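Local atomic coordinates of hypothetical methylmalonyl-CoA decarboxylase alpha subunit (Sulfolobus tokodaii, PDB entry 1X0U), a protein that is probably the carboxyl transferase subunit of a larger enzyme, a crotonase-like protein whose assembly contains six copies of the chain. Residues G172-A175 against G176-Y180; K247-L250 against S251-S255; A320-G324 against N325-I329. One frame throughout, in Å; residues are numbered along the deposited sequence.

Contact 1 (G172-A175 against G176-Y180); sequences GPAA and GGAVY
A174 and A175, the end of a short strand, meet A178 and V179 round a type II' beta turn spanning A175 to A178, the link from strand 173-175 into helix 180-184 of this crotonase-like fold. G176 takes the first corner with positive phi (55°), a conformation open chiefly to residues without a CB. G177 follows at the second corner with helical backbone angles. A178 closes the turn: its N bonds to A175 O at 3.3 Å with an N-H...O angle of 151°. Its CB points back to the strand, 3.9 Å from A174 CB and 3.4 Å from A175 O, while Y150 of helix 144-160 packs against the same methyl. V179 N then bonds to G176 O at 3.0 Å, and Y180 N to G177 O at 3.3 Å, two successive three-residue steps that carry the turn into the helix. V179 CG2 stands 4.4 Å from A174 CB. The parallel partner strand 197-199 bonds backbone to backbone with A174, through Y197 and F199. M198 of the same strand touches both A174 and V179, and I384 of a second subunit packs on V179 and Y180, so the turn lies against both a sheet and a subunit interface. V179 CG1 sits over the centre of the Y180 ring, 4.1 Å above the plane.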
ATOM      1  N   GLY A 172      -3.489  34.821  27.471  1.00 15.76           N
ATOM      2  CA  GLY A 172      -4.376  35.943  27.212  1.00 16.79           C
ATOM      3  C   GLY A 172      -5.796  35.729  27.712  1.00 17.90           C
ATOM      4  O   GLY A 172      -6.056  34.758  28.417  1.00 20.11           O
ATOM      5  N   PRO A 173      -6.736  36.630  27.369  1.00 18.07           N
ATOM      6  CA  PRO A 173      -8.151  36.598  27.754  1.00 17.74           C
ATOM      7  C   PRO A 173      -9.044  36.069  26.629  1.00 18.70           C
ATOM      8  O   PRO A 173      -9.777  36.830  26.004  1.00 18.48           O
ATOM      9  CB  PRO A 173      -8.437  38.056  28.050  1.00 18.19           C
ATOM     10  CG  PRO A 173      -7.702  38.732  26.939  1.00 18.76           C
ATOM     11  CD  PRO A 173      -6.393  37.946  26.796  1.00 17.62           C
ATOM     12  N   ALA A 174      -8.993  34.764  26.396  1.00 19.11           N
ATOM     13  CA  ALA A 174      -9.771  34.138  25.339  1.00 18.82           C
ATOM     14  C   ALA A 174     -11.270  33.983  25.600  1.00 20.61           C
ATOM     15  O   ALA A 174     -11.696  33.483  26.653  1.00 22.34           O
ATOM     16  CB  ALA A 174      -9.167  32.771  25.000  1.00 16.66           C
ATOM     17  N   ALA A 175     -12.070  34.405  24.621  1.00 20.03           N
ATOM     18  CA  ALA A 175     -13.526  34.297  24.685  1.00 19.69           C
ATOM     19  C   ALA A 175     -14.019  33.762  23.344  1.00 18.64           C
ATOM     20  O   ALA A 175     -13.352  33.930  22.325  1.00 19.70           O
ATOM     21  CB  ALA A 175     -14.145  35.664  24.968  1.00 20.35           C
ATOM     22  N   GLY A 176     -15.178  33.116  23.349  1.00 18.57           N
ATOM     23  CA  GLY A 176     -15.730  32.577  22.122  1.00 18.54           C
ATOM     24  C   GLY A 176     -14.802  31.639  21.370  1.00 19.56           C
ATOM     25  O   GLY A 176     -14.077  30.846  21.974  1.00 19.65           O
ATOM     26  N   GLY A 177     -14.807  31.749  20.044  1.00 18.26           N
ATOM     27  CA  GLY A 177     -13.975  30.897  19.208  1.00 17.64           C
ATOM     28  C   GLY A 177     -12.486  30.832  19.508  1.00 16.98           C
ATOM     29  O   GLY A 177     -11.822  29.905  19.070  1.00 15.41           O
ATOM     30  N   ALA A 178     -11.958  31.806  20.244  1.00 16.46           N
ATOM     31  CA  ALA A 178     -10.529  31.843  20.583  1.00 15.79           C
ATOM     32  C   ALA A 178     -10.179  30.680  21.511  1.00 17.11           C
ATOM     33  O   ALA A 178      -9.005  30.348  21.720  1.00 15.56           O
ATOM     34  CB  ALA A 178     -10.202  33.166  21.270  1.00 15.13           C
ATOM     35  N   VAL A 179     -11.231  30.068  22.044  1.00 15.77           N
ATOM     36  CA  VAL A 179     -11.148  28.967  22.981  1.00 15.65           C
ATOM     37  C   VAL A 179     -10.997  27.567  22.352  1.00 16.76           C
ATOM     38  O   VAL A 179     -10.361  26.682  22.925  1.00 17.67           O
ATOM     39  CB  VAL A 179     -12.420  29.001  23.885  1.00 14.23           C
ATOM     40  CG1 VAL A 179     -13.093  27.654  23.916  1.00 12.05           C
ATOM     41  CG2 VAL A 179     -12.062  29.479  25.270  1.00 12.17           C
ATOM     42  N   TYR A 180     -11.561  27.380  21.168  1.00 16.52           N
ATOM     43  CA  TYR A 180     -11.552  26.073  20.527  1.00 15.89           C
ATOM     44  C   TYR A 180     -10.289  25.484  19.912  1.00 17.31           C
ATOM     45  O   TYR A 180     -10.092  24.272  20.005  1.00 17.59           O
ATOM     46  CB  TYR A 180     -12.700  26.006  19.528  1.00 15.89           C
ATOM     47  CG  TYR A 180     -14.029  25.874  20.221  1.00 14.41           C
ATOM     48  CD1 TYR A 180     -15.044  26.799  20.010  1.00 14.80           C
ATOM     49  CD2 TYR A 180     -14.270  24.818  21.105  1.00 14.79           C
ATOM     50  CE1 TYR A 180     -16.277  26.681  20.661  1.00 14.61           C
ATOM     51  CE2 TYR A 180     -15.494  24.689  21.762  1.00 14.36           C
ATOM     52  CZ  TYR A 180     -16.496  25.622  21.535  1.00 16.55           C
ATOM     53  OH  TYR A 180     -17.718  25.477  22.158  1.00 14.45           O
TER

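Contact 2 (K247-L250 against S251-S255); sequences KRLL and SYLPS
K247 and S251 make a full helical turn, with S251 N on K247 O at 3.1 Å, after which the backbone tightens to three-residue steps: Y252 N bonds to L249 O at 2.9 Å and L253 N to L250 O at 2.9 Å. The S251 hydroxyl folds back on its own helix. With chi1 at 70°, OG lies between the backbone N and the carbonyl carbon and donates to R248 O; the modelled 2.4 Å from OG to that oxygen is too short to be trusted as a length. The same R248 O also lies close to the Y252 ring, 3.2 Å from CD2 and oblique to the ring, while L249 O approaches the ring edge near its plane. R248 and Y252 run side by side in the same direction. Swung opposite its backbone N (chi1 -169°) and extended as far as NE, the arginine lays its guanidinium beside the phenol, NH2 3.7 Å from Y252 OH, with the two planes 49° apart. R248 NH2 also makes a salt bridge with E303. On the buried flank L253 turns back toward the helix end: its CG rests against L249 O, and its CD1 meets L249 CG at 4.2 Å. R91 NH2 bonds to both L253 O and S255 OG just past the helix. L249 and L250 pack on I167 of strand 166-170; L249 and L253 touch F319 of strand 315-322. This is the C-terminal turn of an amphipathic helix, passing to three-residue steps, wedged between the sheets of the two crotonase-like halves typical of carboxyl transferase subunits.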
ATOM      1  N   LYS A 247       9.273  23.895  26.723  1.00 13.35           N
ATOM      2  CA  LYS A 247      10.558  23.327  26.305  1.00 16.17           C
ATOM      3  C   LYS A 247      10.747  21.953  26.934  1.00 15.44           C
ATOM      4  O   LYS A 247      11.261  21.034  26.307  1.00 15.71           O
ATOM      5  CB  LYS A 247      11.731  24.198  26.747  1.00 16.59           C
ATOM      6  CG  LYS A 247      11.916  25.498  26.011  1.00 19.69           C
ATOM      7  CD  LYS A 247      13.156  26.180  26.569  1.00 23.40           C
ATOM      8  CE  LYS A 247      13.470  27.471  25.857  1.00 27.93           C
ATOM      9  NZ  LYS A 247      14.778  28.013  26.327  1.00 31.30           N
ATOM     10  N   ARG A 248      10.335  21.824  28.191  1.00 17.68           N
ATOM     11  CA  ARG A 248      10.479  20.558  28.899  1.00 18.05           C
ATOM     12  C   ARG A 248       9.514  19.522  28.326  1.00 17.39           C
ATOM     13  O   ARG A 248       9.869  18.349  28.164  1.00 15.14           O
ATOM     14  CB  ARG A 248      10.221  20.754  30.392  1.00 19.92           C
ATOM     15  CG  ARG A 248      10.619  19.543  31.219  1.00 26.01           C
ATOM     16  CD  ARG A 248      10.197  19.659  32.672  1.00 28.67           C
ATOM     17  NE  ARG A 248      10.409  18.389  33.365  1.00 32.56           N
ATOM     18  CZ  ARG A 248       9.882  18.085  34.545  1.00 33.73           C
ATOM     19  NH1 ARG A 248       9.109  18.961  35.173  1.00 32.56           N
ATOM     20  NH2 ARG A 248      10.125  16.902  35.092  1.00 35.43           N
ATOM     21  N   LEU A 249       8.297  19.958  28.015  1.00 15.08           N
ATOM     22  CA  LEU A 249       7.301  19.067  27.447  1.00 14.86           C
ATOM     23  C   LEU A 249       7.813  18.551  26.107  1.00 15.74           C
ATOM     24  O   LEU A 249       7.816  17.352  25.854  1.00 17.85           O
ATOM     25  CB  LEU A 249       5.977  19.810  27.249  1.00 13.89           C
ATOM     26  CG  LEU A 249       4.832  18.985  26.664  1.00 15.28           C
ATOM     27  CD1 LEU A 249       4.616  17.740  27.540  1.00 14.40           C
ATOM     28  CD2 LEU A 249       3.558  19.839  26.592  1.00 12.74           C
ATOM     29  N   LEU A 250       8.259  19.462  25.246  1.00 17.21           N
ATOM     30  CA  LEU A 250       8.774  19.072  23.934  1.00 16.40           C
ATOM     31  C   LEU A 250       9.918  18.068  24.041  1.00 15.86           C
ATOM     32  O   LEU A 250      10.034  17.162  23.204  1.00 15.04           O
ATOM     33  CB  LEU A 250       9.259  20.298  23.159  1.00 14.03           C
ATOM     34  CG  LEU A 250       8.204  21.224  22.552  1.00 15.98           C
ATOM     35  CD1 LEU A 250       8.883  22.511  22.097  1.00 13.76           C
ATOM     36  CD2 LEU A 250       7.501  20.531  21.380  1.00 14.93           C
ATOM     37  N   SER A 251      10.762  18.228  25.061  1.00 13.85           N
ATOM     38  CA  SER A 251      11.896  17.324  25.248  1.00 13.36           C
ATOM     39  C   SER A 251      11.450  15.874  25.400  1.00 13.01           C
ATOM     40  O   SER A 251      12.222  14.966  25.133  1.00 14.05           O
ATOM     41  CB  SER A 251      12.733  17.732  26.472  1.00 13.09           C
ATOM     42  OG  SER A 251      12.048  17.482  27.695  1.00 14.57           O
ATOM     43  N   TYR A 252      10.206  15.653  25.816  1.00 13.17           N
ATOM     44  CA  TYR A 252       9.709  14.288  25.990  1.00 14.67           C
ATOM     45  C   TYR A 252       9.018  13.735  24.738  1.00 15.44           C
ATOM     46  O   TYR A 252       8.766  12.525  24.635  1.00 14.90           O
ATOM     47  CB  TYR A 252       8.706  14.222  27.152  1.00 15.37           C
ATOM     48  CG  TYR A 252       9.312  14.303  28.539  1.00 16.83           C
ATOM     49  CD1 TYR A 252      10.062  13.245  29.062  1.00 17.42           C
ATOM     50  CD2 TYR A 252       9.121  15.430  29.334  1.00 16.46           C
ATOM     51  CE1 TYR A 252      10.602  13.310  30.339  1.00 18.14           C
ATOM     52  CE2 TYR A 252       9.661  15.506  30.613  1.00 18.49           C
ATOM     53  CZ  TYR A 252      10.397  14.449  31.107  1.00 18.32           C
ATOM     54  OH  TYR A 252      10.939  14.548  32.359  1.00 21.46           O
ATOM     55  N   LEU A 253       8.722  14.611  23.786  1.00 13.93           N
ATOM     56  CA  LEU A 253       8.005  14.187  22.587  1.00 13.17           C
ATOM     57  C   LEU A 253       8.819  14.103  21.301  1.00 12.26           C
ATOM     58  O   LEU A 253       9.845  14.769  21.150  1.00 11.31           O
ATOM     59  CB  LEU A 253       6.809  15.131  22.365  1.00 12.72           C
ATOM     60  CG  LEU A 253       6.062  15.543  23.643  1.00 14.22           C
ATOM     61  CD1 LEU A 253       4.946  16.521  23.315  1.00 14.70           C
ATOM     62  CD2 LEU A 253       5.498  14.308  24.320  1.00 16.36           C
ATOM     63  N   PRO A 254       8.383  13.241  20.359  1.00 12.22           N
ATOM     64  CA  PRO A 254       9.074  13.094  19.077  1.00 11.86           C
ATOM     65  C   PRO A 254       8.630  14.322  18.298  1.00 12.30           C
ATOM     66  O   PRO A 254       7.712  15.015  18.735  1.00 12.88           O
ATOM     67  CB  PRO A 254       8.464  11.824  18.506  1.00 11.37           C
ATOM     68  CG  PRO A 254       7.052  11.922  18.986  1.00 10.03           C
ATOM     69  CD  PRO A 254       7.257  12.294  20.444  1.00 10.63           C
ATOM     70  N   SER A 255       9.251  14.589  17.153  1.00 12.68           N
ATOM     71  CA  SER A 255       8.876  15.760  16.366  1.00 13.40           C
ATOM     72  C   SER A 255       7.564  15.503  15.642  1.00 13.34           C
ATOM     73  O   SER A 255       6.835  16.431  15.291  1.00 13.77           O
ATOM     74  CB  SER A 255       9.970  16.087  15.341  1.00 13.49           C
ATOM     75  OG  SER A 255      11.173  16.488  15.974  1.00 12.59           O
TER

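Contact 3 (A320-G324 against N325-I329); sequences ARIAG and NVVGI
A320 and V327 form a hydrogen-bonded pair in a tight antiparallel hairpin, whose two-residue loop, A323-G324, makes a type I' turn from I322 to N325. The firm part is the strand ladder. V327 N bonds to A320 O at 2.9 Å, A320 N to V327 O at 3.2 Å, and I322 N to N325 O at 2.8 Å. On one face, I322 and V327 cross at about a right angle, I322 CD1 4.0 Å from V327 CG2, with A320 CB close by. On the other, V326 CG2 presses on a face of the R321 guanidinium, 3.2 Å from NH1. NH1 also donates to G324 O at 2.9 Å and to P262 O. The turn itself is held by D300, whose carboxylate accepts A323 N and G324 N. The looser, solvent side is confined to the exposed N325: its N reaches I322 O only weakly, at 3.4 Å, and a water donates to both I322 O and N325 OD1, bridging the asparagine to the backbone. On the face carrying I322 and V327, helix 494-505 packs, I498 on I322 and L502 on V327, while strand 363-369 lies beside I329 and continues the sheet.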
ATOM      1  N   ALA A 320       8.209  10.644  31.970  1.00 11.69           N
ATOM      2  CA  ALA A 320       9.434  10.411  32.710  1.00 11.94           C
ATOM      3  C   ALA A 320      10.332   9.604  31.807  1.00 11.20           C
ATOM      4  O   ALA A 320       9.940   9.216  30.712  1.00 12.90           O
ATOM      5  CB  ALA A 320       9.142   9.619  33.985  1.00  9.85           C
ATOM      6  N   ARG A 321      11.545   9.355  32.263  1.00 11.64           N
ATOM      7  CA  ARG A 321      12.448   8.542  31.488  1.00 13.39           C
ATOM      8  C   ARG A 321      12.852   7.360  32.333  1.00 14.25           C
ATOM      9  O   ARG A 321      12.978   7.475  33.552  1.00 13.70           O
ATOM     10  CB  ARG A 321      13.688   9.339  31.080  1.00 12.82           C
ATOM     11  CG  ARG A 321      13.445  10.252  29.899  1.00 15.26           C
ATOM     12  CD  ARG A 321      14.568  11.243  29.714  1.00 16.51           C
ATOM     13  NE  ARG A 321      14.197  12.259  28.735  1.00 16.16           N
ATOM     14  CZ  ARG A 321      14.034  12.018  27.441  1.00 15.70           C
ATOM     15  NH1 ARG A 321      14.223  10.793  26.977  1.00 16.67           N
ATOM     16  NH2 ARG A 321      13.663  12.996  26.617  1.00 14.30           N
ATOM     17  N   ILE A 322      13.027   6.219  31.679  1.00 15.61           N
ATOM     18  CA  ILE A 322      13.473   5.013  32.355  1.00 17.57           C
ATOM     19  C   ILE A 322      14.678   4.517  31.583  1.00 18.69           C
ATOM     20  O   ILE A 322      14.547   3.978  30.479  1.00 19.82           O
ATOM     21  CB  ILE A 322      12.383   3.939  32.393  1.00 17.22           C
ATOM     22  CG1 ILE A 322      11.306   4.356  33.404  1.00 18.16           C
ATOM     23  CG2 ILE A 322      12.999   2.597  32.775  1.00 18.39           C
ATOM     24  CD1 ILE A 322      10.205   3.350  33.598  1.00 17.41           C
ATOM     25  N   ALA A 323      15.856   4.726  32.162  1.00 19.34           N
ATOM     26  CA  ALA A 323      17.108   4.342  31.520  1.00 20.04           C
ATOM     27  C   ALA A 323      17.253   5.159  30.241  1.00 19.67           C
ATOM     28  O   ALA A 323      17.625   4.636  29.194  1.00 20.93           O
ATOM     29  CB  ALA A 323      17.114   2.845  31.197  1.00 21.41           C
ATOM     30  N   GLY A 324      16.921   6.443  30.328  1.00 19.94           N
ATOM     31  CA  GLY A 324      17.045   7.318  29.176  1.00 19.70           C
ATOM     32  C   GLY A 324      15.881   7.395  28.202  1.00 19.35           C
ATOM     33  O   GLY A 324      15.792   8.362  27.446  1.00 17.93           O
ATOM     34  N   ASN A 325      14.996   6.399  28.207  1.00 18.89           N
ATOM     35  CA  ASN A 325      13.850   6.393  27.294  1.00 17.75           C
ATOM     36  C   ASN A 325      12.558   6.900  27.915  1.00 15.85           C
ATOM     37  O   ASN A 325      12.241   6.618  29.069  1.00 14.54           O
ATOM     38  CB  ASN A 325      13.615   4.987  26.733  1.00 19.01           C
ATOM     39  CG  ASN A 325      14.648   4.594  25.700  1.00 20.80           C
ATOM     40  OD1 ASN A 325      14.980   3.421  25.565  1.00 24.81           O
ATOM     41  ND2 ASN A 325      15.151   5.569  24.953  1.00 22.04           N
ATOM     42  N   VAL A 326      11.803   7.633  27.109  1.00 14.53           N
ATOM     43  CA  VAL A 326      10.544   8.222  27.524  1.00 11.54           C
ATOM     44  C   VAL A 326       9.447   7.198  27.760  1.00 11.73           C
ATOM     45  O   VAL A 326       9.293   6.236  27.004  1.00 11.95           O
ATOM     46  CB  VAL A 326      10.042   9.230  26.458  1.00 14.70           C
ATOM     47  CG1 VAL A 326       8.771   9.917  26.943  1.00 10.74           C
ATOM     48  CG2 VAL A 326      11.139  10.259  26.150  1.00 12.69           C
ATOM     49  N   VAL A 327       8.687   7.409  28.825  1.00 10.00           N
ATOM     50  CA  VAL A 327       7.574   6.539  29.135  1.00  8.80           C
ATOM     51  C   VAL A 327       6.471   7.442  29.647  1.00  8.42           C
ATOM     52  O   VAL A 327       6.733   8.543  30.114  1.00  9.16           O
ATOM     53  CB  VAL A 327       7.909   5.485  30.244  1.00  8.98           C
ATOM     54  CG1 VAL A 327       9.106   4.632  29.815  1.00  8.66           C
ATOM     55  CG2 VAL A 327       8.190   6.181  31.563  1.00  4.33           C
ATOM     56  N   GLY A 328       5.239   6.971  29.513  1.00  8.16           N
ATOM     57  CA  GLY A 328       4.090   7.691  30.006  1.00  8.29           C
ATOM     58  C   GLY A 328       3.657   6.810  31.155  1.00  9.76           C
ATOM     59  O   GLY A 328       3.752   5.588  31.072  1.00  8.80           O
ATOM     60  N   ILE A 329       3.193   7.406  32.236  1.00 11.32           N
ATOM     61  CA  ILE A 329       2.787   6.612  33.372  1.00 11.44           C
ATOM     62  C   ILE A 329       1.369   6.911  33.783  1.00 12.28           C
ATOM     63  O   ILE A 329       0.947   8.064  33.782  1.00 11.74           O
ATOM     64  CB  ILE A 329       3.749   6.842  34.555  1.00 12.56           C
ATOM     65  CG1 ILE A 329       5.083   6.168  34.236  1.00 13.67           C
ATOM     66  CG2 ILE A 329       3.155   6.290  35.853  1.00 13.17           C
ATOM     67  CD1 ILE A 329       6.157   6.425  35.230  1.00 16.07           C
TER
HETATM   68  O   HOH W   1      14.317   2.345  28.346  1.00 46.39           O

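Overall arrangement
The three contacts follow one another along the chain, from 172-180 through 247-255 to 320-329. Contact 1 comes just after strand 166-170 of the first seven-stranded sheet; contact 3 is a hairpin within the second. Their centres are about 34 Å apart, on opposite sides of the chain's centre. Contact 2, about 25 Å from contact 1 and 12 Å from contact 3 between centres, ends the helix that touches both sheets. It meets the hairpin directly: R321 NH2 comes to 2.9 Å from S251 O, and Y252 O to 3.5 Å from V326 CG1. The helix end thus links the two crotonase-like halves, while contact 1 lies by a second subunit.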